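Local coordinates for bifunctional purine biosynthetic protein ADE5,7 (Cryptococcus neoformans var. grubii serotype A, PDB 7LVO) that catalyses the ATP-dependent joining of phosphoribosylamine and glycine through its N-terminal half, the part modelled here, within a bifunctional enzyme of de novo purine synthesis, at residues M398-P404 with G448-F454; N71-L76 with H411-R416; V382-E386 with F454-F459. One frame throughout, in Å; residues are numbered along the deposited sequence.

Contact 1: M398-P404 with G448-F454; sequences MTLNPTP and GISQISF
Met398 and Phe454 run alongside each other and point the same way, CG of Met398 resting 3.9 Å from CB of Phe454. With CG beside the backbone N (chi1 -62°) and the chain extended at chi2, SD of Met398 comes to 5.4 Å from the centroid of the Phe454 ring, obliquely, a Met-aromatic contact. At Thr399 the backbones join. Thr399 N donates almost straight to Ser453 O at 2.8 Å, and Ser453 N returns a bond to Thr399 O at 3.0 Å, closing the hydrogen-bonded pair; the same Thr399 O also takes a CH···O contact from CA of Ile452. Leu400 and Ile452 follow as the non-hydrogen-bonded pair, their branches touching through Leu400 CD2 and Ile452 CG2 at 3.7 Å. Next, Asn401 N reaches Gln451 O at 2.9 Å, while the two side-chain amides are turned 71° apart. Beyond it, Pro402 O meets the bent glutamine chain at Gln451 CG, 3.3 Å away. Pro404 closes the series with its CD pressed tightly on CA of Gly448. The result is a short two-stranded antiparallel ribbon in the C domain of GAR synthetase: a type I turn from Ile449 to Ile452 leads out of helix 438-449 into the ribbon, whose Leu400 and Ile452 side chains lie on strand 407-411 of the larger sheet.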
loop_
_atom_site.group_PDB
_atom_site.type_symbol
_atom_site.label_atom_id
_atom_site.label_comp_id
_atom_site.label_asym_id
_atom_site.label_seq_id
_atom_site.Cartn_x
_atom_site.Cartn_y
_atom_site.Cartn_z
ATOM N N MET A 398 14.193 8.472 20.561
ATOM C CA MET A 398 14.926 8.081 19.367
ATOM C C MET A 398 16.111 9.005 19.144
ATOM O O MET A 398 15.993 10.224 19.281
ATOM C CB MET A 398 14.009 8.097 18.138
ATOM C CG MET A 398 12.848 7.126 18.228
ATOM S SD MET A 398 11.645 7.338 16.919
ATOM C CE MET A 398 12.670 7.090 15.473
ATOM N N THR A 399 17.250 8.414 18.803
ATOM C CA THR A 399 18.449 9.149 18.419
ATOM C C THR A 399 18.538 9.148 16.898
ATOM O O THR A 399 18.670 8.084 16.282
ATOM C CB THR A 399 19.698 8.521 19.029
ATOM O OG1 THR A 399 19.545 8.432 20.452
ATOM C CG2 THR A 399 20.934 9.356 18.709
ATOM N N LEU A 400 18.457 10.336 16.298
ATOM C CA LEU A 400 18.478 10.497 14.845
ATOM C C LEU A 400 19.633 11.428 14.489
ATOM O O LEU A 400 19.508 12.652 14.579
ATOM C CB LEU A 400 17.142 11.040 14.340
ATOM C CG LEU A 400 15.903 10.222 14.706
ATOM C CD1 LEU A 400 14.638 11.032 14.474
ATOM C CD2 LEU A 400 15.865 8.929 13.915
ATOM N N ASN A 401 20.746 10.850 14.094
ATOM C CA ASN A 401 21.926 11.602 13.688
ATOM C C ASN A 401 21.903 11.827 12.186
ATOM O O ASN A 401 21.096 11.238 11.465
ATOM C CB ASN A 401 23.177 10.846 14.121
ATOM C CG ASN A 401 23.262 10.683 15.630
ATOM O OD1 ASN A 401 23.103 11.652 16.374
ATOM N ND2 ASN A 401 23.505 9.464 16.090
ATOM N N PRO A 402 22.775 12.695 11.671
ATOM C CA PRO A 402 22.770 12.960 10.222
ATOM C C PRO A 402 23.006 11.681 9.436
ATOM O O PRO A 402 23.948 10.934 9.702
ATOM C CB PRO A 402 23.912 13.967 10.036
ATOM C CG PRO A 402 24.054 14.621 11.375
ATOM C CD PRO A 402 23.741 13.546 12.384
ATOM N N THR A 403 22.138 11.432 8.462
ATOM C CA THR A 403 22.269 10.244 7.632
ATOM C C THR A 403 23.182 10.519 6.449
ATOM O O THR A 403 23.369 11.670 6.054
ATOM C CB THR A 403 20.896 9.790 7.138
ATOM O OG1 THR A 403 20.316 10.805 6.311
ATOM C CG2 THR A 403 19.975 9.512 8.315
ATOM N N PRO A 404 23.777 9.472 5.867
ATOM C CA PRO A 404 24.643 9.673 4.697
ATOM C C PRO A 404 23.988 10.509 3.608
ATOM O O PRO A 404 22.781 10.754 3.633
ATOM C CB PRO A 404 24.922 8.243 4.213
ATOM C CG PRO A 404 24.805 7.410 5.453
ATOM C CD PRO A 404 23.730 8.059 6.290
ATOM N N GLY A 448 22.837 4.297 6.600
ATOM C CA GLY A 448 22.043 5.221 7.387
ATOM C C GLY A 448 21.478 4.619 8.654
ATOM O O GLY A 448 21.118 5.358 9.572
ATOM N N ILE A 449 21.402 3.291 8.725
ATOM C CA ILE A 449 20.892 2.640 9.927
ATOM C C ILE A 449 21.789 2.945 11.118
ATOM O O ILE A 449 21.313 3.096 12.249
ATOM C CB ILE A 449 20.768 1.122 9.698
ATOM C CG1 ILE A 449 19.860 0.822 8.507
ATOM C CG2 ILE A 449 20.260 0.435 10.958
ATOM C CD1 ILE A 449 18.380 0.934 8.800
ATOM N N SER A 450 23.103 3.045 10.886
ATOM C CA SER A 450 24.042 3.262 11.976
ATOM C C SER A 450 23.841 4.604 12.665
ATOM O O SER A 450 24.357 4.800 13.774
ATOM C CB SER A 450 25.475 3.169 11.451
ATOM O OG SER A 450 25.670 1.974 10.711
ATOM N N GLN A 451 23.113 5.525 12.043
ATOM C CA GLN A 451 22.865 6.846 12.602
ATOM C C GLN A 451 21.505 6.942 13.285
ATOM O O GLN A 451 21.058 8.048 13.605
ATOM C CB GLN A 451 22.968 7.904 11.504
ATOM C CG GLN A 451 24.255 7.830 10.691
ATOM C CD GLN A 451 25.491 7.987 11.542
ATOM O OE1 GLN A 451 25.424 8.466 12.673
ATOM N NE2 GLN A 451 26.637 7.579 11.002
ATOM N N ILE A 452 20.831 5.815 13.495
ATOM C CA ILE A 452 19.528 5.779 14.149
ATOM C C ILE A 452 19.602 4.751 15.270
ATOM O O ILE A 452 20.132 3.650 15.078
ATOM C CB ILE A 452 18.393 5.427 13.164
ATOM C CG1 ILE A 452 18.395 6.395 11.986
ATOM C CG2 ILE A 452 17.041 5.447 13.878
ATOM C CD1 ILE A 452 17.420 6.034 10.888
ATOM N N SER A 453 19.069 5.106 16.437
ATOM C CA SER A 453 19.123 4.215 17.586
ATOM C C SER A 453 17.947 4.486 18.510
ATOM O O SER A 453 17.687 5.637 18.869
ATOM C CB SER A 453 20.447 4.387 18.344
ATOM O OG SER A 453 20.528 3.495 19.441
ATOM N N PHE A 454 17.241 3.422 18.885
ATOM C CA PHE A 454 16.241 3.488 19.941
ATOM C C PHE A 454 16.136 2.108 20.580
ATOM O O PHE A 454 16.343 1.084 19.919
ATOM C CB PHE A 454 14.880 3.970 19.427
ATOM C CG PHE A 454 14.295 3.130 18.334
ATOM C CD1 PHE A 454 13.476 2.055 18.632
ATOM C CD2 PHE A 454 14.553 3.423 17.005
ATOM C CE1 PHE A 454 12.928 1.281 17.625
ATOM C CE2 PHE A 454 14.010 2.653 15.993
ATOM C CZ PHE A 454 13.195 1.585 16.297
#

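Contact 2: N71-L76 with H411-R416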
loop_
_atom_site.group_PDB
_atom_site.type_symbol
_atom_site.label_atom_id
_atom_site.label_comp_id
_atom_site.label_asym_id
_atom_site.label_seq_id
_atom_site.Cartn_x
_atom_site.Cartn_y
_atom_site.Cartn_z
ATOM N N ASN A 71 2.875 12.168 11.427
ATOM C CA ASN A 71 3.737 11.520 12.416
ATOM C C ASN A 71 4.912 12.443 12.724
ATOM O O ASN A 71 4.958 13.590 12.276
ATOM C CB ASN A 71 4.194 10.143 11.909
ATOM C CG ASN A 71 4.956 10.222 10.600
ATOM O OD1 ASN A 71 5.655 11.193 10.326
ATOM N ND2 ASN A 71 4.826 9.181 9.785
ATOM N N GLY A 72 5.878 11.928 13.487
ATOM C CA GLY A 72 7.009 12.742 13.890
ATOM C C GLY A 72 7.884 13.169 12.734
ATOM O O GLY A 72 8.528 14.220 12.799
ATOM N N GLY A 73 7.917 12.374 11.663
ATOM C CA GLY A 73 8.694 12.761 10.497
ATOM C C GLY A 73 8.091 13.952 9.771
ATOM O O GLY A 73 8.769 14.950 9.513
ATOM N N THR A 74 6.800 13.867 9.439
ATOM C CA THR A 74 6.129 15.000 8.813
ATOM C C THR A 74 6.107 16.208 9.736
ATOM O O THR A 74 6.134 17.348 9.264
ATOM C CB THR A 74 4.704 14.612 8.413
ATOM O OG1 THR A 74 3.964 14.230 9.575
ATOM C CG2 THR A 74 4.725 13.443 7.430
ATOM N N ALA A 75 6.079 15.982 11.052
ATOM C CA ALA A 75 6.071 17.094 11.994
ATOM C C ALA A 75 7.368 17.894 11.943
ATOM O O ALA A 75 7.366 19.088 12.249
ATOM C CB ALA A 75 5.821 16.579 13.409
ATOM N N LEU A 76 8.468 17.269 11.536
ATOM C CA LEU A 76 9.759 17.938 11.494
ATOM C C LEU A 76 10.092 18.542 10.133
ATOM O O LEU A 76 11.028 19.346 10.046
ATOM C CB LEU A 76 10.865 16.953 11.886
ATOM C CG LEU A 76 10.842 16.487 13.342
ATOM C CD1 LEU A 76 11.842 15.366 13.574
ATOM C CD2 LEU A 76 11.123 17.660 14.270
ATOM N N HIS A 411 9.481 8.430 8.334
ATOM C CA HIS A 411 8.957 7.954 9.608
ATOM C C HIS A 411 7.599 7.279 9.423
ATOM O O HIS A 411 6.770 7.714 8.617
ATOM C CB HIS A 411 8.820 9.115 10.598
ATOM C CG HIS A 411 10.110 9.784 10.951
ATOM N ND1 HIS A 411 10.320 10.384 12.175
ATOM C CD2 HIS A 411 11.258 9.949 10.249
ATOM C CE1 HIS A 411 11.541 10.890 12.208
ATOM N NE2 HIS A 411 12.131 10.638 11.054
ATOM N N ALA A 412 7.368 6.220 10.186
ATOM C CA ALA A 412 6.059 5.575 10.251
ATOM C C ALA A 412 5.513 5.768 11.679
ATOM O O ALA A 412 4.903 6.784 11.959
ATOM C CB ALA A 412 6.154 4.109 9.846
ATOM N N GLY A 413 5.814 4.822 12.571
ATOM C CA GLY A 413 5.332 4.947 13.940
ATOM C C GLY A 413 6.224 5.790 14.832
ATOM O O GLY A 413 6.947 5.257 15.678
ATOM N N THR A 414 6.200 7.106 14.632
ATOM C CA THR A 414 6.941 8.042 15.465
ATOM C C THR A 414 6.030 9.207 15.839
ATOM O O THR A 414 4.957 9.399 15.259
ATOM C CB THR A 414 8.201 8.568 14.765
ATOM O OG1 THR A 414 7.831 9.386 13.648
ATOM C CG2 THR A 414 9.083 7.416 14.294
ATOM N N LYS A 415 6.481 9.999 16.811
ATOM C CA LYS A 415 5.710 11.136 17.289
ATOM C C LYS A 415 6.655 12.102 17.983
ATOM O O LYS A 415 7.666 11.693 18.563
ATOM C CB LYS A 415 4.599 10.696 18.246
ATOM C CG LYS A 415 3.576 11.778 18.556
ATOM C CD LYS A 415 2.755 11.427 19.793
ATOM C CE LYS A 415 1.578 12.380 19.967
ATOM N NZ LYS A 415 1.991 13.812 19.904
ATOM N N ARG A 416 6.322 13.389 17.908
ATOM C CA ARG A 416 7.051 14.417 18.636
ATOM C C ARG A 416 6.363 14.682 19.970
ATOM O O ARG A 416 5.132 14.680 20.058
ATOM C CB ARG A 416 7.137 15.708 17.824
ATOM C CG ARG A 416 8.130 15.657 16.675
ATOM C CD ARG A 416 9.567 15.664 17.169
ATOM N NE ARG A 416 10.010 16.989 17.589
ATOM C CZ ARG A 416 11.208 17.254 18.093
ATOM N NH1 ARG A 416 12.107 16.300 18.273
ATOM N NH2 ARG A 416 11.513 18.506 18.422
#
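Asn71 meets the 411-414 backbone through a first torsion of 59°, which folds its amide back between its own N and carbonyl carbon; Thr414 has a similar rotation (chi1 67°), setting OG1 beside Gly72 N. From this position the asparagine amide works in two directions. Its ND2 donates weakly to His411 O at 2.7 Å and more distantly to Ala412 O, and it also bonds Ala45 O elsewhere in the chain. Its OD1 caps the helix, taking Thr74 N at 3.0 Å nearly along the C=O axis and Gly73 N more weakly. Thr74 OG1 answers by accepting from Asn71 N, which completes a capping box; the bonds at OD1 and ND2 together fix the amide's rotation. Gly72 N divides its hydrogen between Thr414 OG1 and Thr414 O, each weak and each 3.2 Å away. The same Thr414 OG1 lies in the plane of the His411 ring, at its edge, and pairs with ND1 at 3.1 Å; either may donate. With the imidazole held this way, CA of Gly73 sits on one face in a CH-pi contact, 3.5 Å from the ring centroid, an approach made possible by the glycine's lack of a side chain. Further along, Leu76 CD2 covers one face of the Arg416 guanidinium, 3.6 Å from NE, the two chains crossing near a right angle, while Arg416 NH2 bonds Asn419. The short helix segment 72-76 passes strand 414-416 at 44°, with axes 6.9 Å apart. Helix 72-77 connects strands 62-67 and 81-83 of the N-domain parallel sheet, whereas 411-416 runs from edge strand 407-411 into the small hairpin formed with 421-423, so the contact joins N and C domains.

Contact 3: V382-E386 with F454-F459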
loop_
_atom_site.group_PDB
_atom_site.type_symbol
_atom_site.label_atom_id
_atom_site.label_comp_id
_atom_site.label_asym_id
_atom_site.label_seq_id
_atom_site.Cartn_x
_atom_site.Cartn_y
_atom_site.Cartn_z
ATOM N N VAL A 382 13.018 -1.253 6.967
ATOM C CA VAL A 382 12.156 -0.839 8.065
ATOM C C VAL A 382 12.838 -1.135 9.394
ATOM O O VAL A 382 13.421 -2.208 9.592
ATOM C CB VAL A 382 10.785 -1.544 7.978
ATOM C CG1 VAL A 382 9.967 -1.276 9.238
ATOM C CG2 VAL A 382 10.021 -1.089 6.739
ATOM N N LEU A 383 12.762 -0.172 10.306
ATOM C CA LEU A 383 13.127 -0.360 11.703
ATOM C C LEU A 383 11.845 -0.458 12.521
ATOM O O LEU A 383 11.007 0.450 12.478
ATOM C CB LEU A 383 14.000 0.787 12.196
ATOM C CG LEU A 383 15.506 0.520 12.237
ATOM C CD1 LEU A 383 16.043 0.144 10.872
ATOM C CD2 LEU A 383 16.241 1.742 12.778
ATOM N N ALA A 384 11.687 -1.560 13.250
ATOM C CA ALA A 384 10.467 -1.837 13.992
ATOM C C ALA A 384 10.749 -1.855 15.492
ATOM O O ALA A 384 11.897 -1.847 15.935
ATOM C CB ALA A 384 9.849 -3.168 13.547
ATOM N N SER A 385 9.670 -1.893 16.265
ATOM C CA SER A 385 9.747 -1.907 17.718
ATOM C C SER A 385 9.899 -3.330 18.242
ATOM O O SER A 385 9.443 -4.294 17.627
ATOM C CB SER A 385 8.496 -1.267 18.327
ATOM O OG SER A 385 8.366 0.095 17.943
ATOM N N GLU A 386 10.540 -3.446 19.407
ATOM C CA GLU A 386 10.746 -4.742 20.038
ATOM C C GLU A 386 9.419 -5.467 20.223
ATOM O O GLU A 386 8.508 -4.954 20.880
ATOM C CB GLU A 386 11.443 -4.553 21.385
ATOM C CG GLU A 386 11.735 -5.840 22.130
ATOM C CD GLU A 386 12.440 -5.598 23.458
ATOM O OE1 GLU A 386 12.820 -4.439 23.730
ATOM O OE2 GLU A 386 12.611 -6.567 24.224
ATOM N N PHE A 454 17.241 3.422 18.885
ATOM C CA PHE A 454 16.241 3.488 19.941
ATOM C C PHE A 454 16.136 2.108 20.580
ATOM O O PHE A 454 16.343 1.084 19.919
ATOM C CB PHE A 454 14.880 3.970 19.427
ATOM C CG PHE A 454 14.295 3.130 18.334
ATOM C CD1 PHE A 454 13.476 2.055 18.632
ATOM C CD2 PHE A 454 14.553 3.423 17.005
ATOM C CE1 PHE A 454 12.928 1.281 17.625
ATOM C CE2 PHE A 454 14.010 2.653 15.993
ATOM C CZ PHE A 454 13.195 1.585 16.297
ATOM N N GLN A 455 15.816 2.095 21.873
ATOM C CA GLN A 455 15.798 0.861 22.643
ATOM C C GLN A 455 14.911 -0.179 21.974
ATOM O O GLN A 455 13.747 0.082 21.662
ATOM C CB GLN A 455 15.310 1.142 24.066
ATOM C CG GLN A 455 15.374 -0.057 25.000
ATOM C CD GLN A 455 16.796 -0.508 25.276
ATOM O OE1 GLN A 455 17.717 0.307 25.355
ATOM N NE2 GLN A 455 16.984 -1.813 25.415
ATOM N N GLY A 456 15.475 -1.362 21.755
ATOM C CA GLY A 456 14.734 -2.462 21.171
ATOM C C GLY A 456 14.545 -2.397 19.675
ATOM O O GLY A 456 13.726 -3.156 19.136
ATOM N N GLN A 457 15.261 -1.519 18.982
ATOM C CA GLN A 457 15.085 -1.407 17.539
ATOM C C GLN A 457 15.401 -2.739 16.870
ATOM O O GLN A 457 16.364 -3.420 17.232
ATOM C CB GLN A 457 15.975 -0.303 16.973
ATOM C CG GLN A 457 17.468 -0.557 17.104
ATOM C CD GLN A 457 18.297 0.578 16.531
ATOM O OE1 GLN A 457 17.755 1.556 16.014
ATOM N NE2 GLN A 457 19.617 0.457 16.623
ATOM N N THR A 458 14.582 -3.102 15.886
ATOM C CA THR A 458 14.721 -4.356 15.164
ATOM C C THR A 458 14.602 -4.099 13.667
ATOM O O THR A 458 13.857 -3.225 13.231
ATOM C CB THR A 458 13.651 -5.374 15.591
ATOM O OG1 THR A 458 13.557 -5.392 17.022
ATOM C CG2 THR A 458 14.006 -6.762 15.080
ATOM N N PHE A 459 15.346 -4.874 12.885
ATOM C CA PHE A 459 15.295 -4.762 11.431
ATOM C C PHE A 459 15.982 -5.980 10.833
ATOM O O PHE A 459 16.818 -6.619 11.476
ATOM C CB PHE A 459 15.958 -3.467 10.944
ATOM C CG PHE A 459 17.418 -3.358 11.282
ATOM C CD1 PHE A 459 17.825 -2.785 12.479
ATOM C CD2 PHE A 459 18.385 -3.823 10.406
ATOM C CE1 PHE A 459 19.158 -2.686 12.794
ATOM C CE2 PHE A 459 19.730 -3.736 10.724
ATOM C CZ PHE A 459 20.118 -3.161 11.915
HETATM O O HOH W 1 11.194 -0.761 20.417
#
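Leu383 sits between two phenylalanines by way of an unstaggered first torsion (chi1 -99°). One branch, CD1, lies 3.6 Å from CB of Phe459; the other, CD2, approaches CE2 of Phe454 obliquely at 4.0 Å. Phe459 CB lies 3.1 Å from Val382 O, and chi1 of 62° sets the ring between its own N and carbonyl carbon, with CG and CD1 also against Leu383 CD1. The Phe454 ring is hemmed in: CB of Gln457 stands over the centre of one face, and Ala384 O approaches the edge, 3.7 Å from CZ. Thr458 OG1 donates back to Gly456 O at 3.1 Å, tying it to the preceding turn. Extended Glu386 (CG anti to the backbone N) lays its chain along Gly456, CB near Gly456 O and OE1 near its CA; a water links Glu386 N with Gln455 O. Ala384 N donates to Thr458 O at 2.7 Å, and Thr458 N returns to Ala384 O at 3.0 Å. The single antiparallel bridge follows a type II turn, Phe454 to Gln457, with Gly456 at positive phi (78°). It borders the edge of strand 377-384 where Val382 bonds Met276, the other edge bonding 426-429, at the end of this central strand of the C domain's antiparallel sheet.

Along the chain run 71-76, 382-386, 398-404, 411-416, 448-454 and 454-459, so contact 1 nests inside the loop closed by contact 3, while contact 2 crosses both. Contacts 1 and 3 lie in the C domain, share Phe454 and have centres 12 Å apart; Ile449 and Ile452 of contact 1 pack on Leu383 of contact 3. Contact 2, centred 14 Å from contact 1, touches it where Met398 meets Thr414 and Leu400 meets His411. Contacts 2 and 3, 15 Å apart between centres and about 6 Å at nearest atoms, do not touch. Contact 1 touches both, linking the end of strand 377-384 to the junction with the N domain, away from the predicted ATP and magnesium sites.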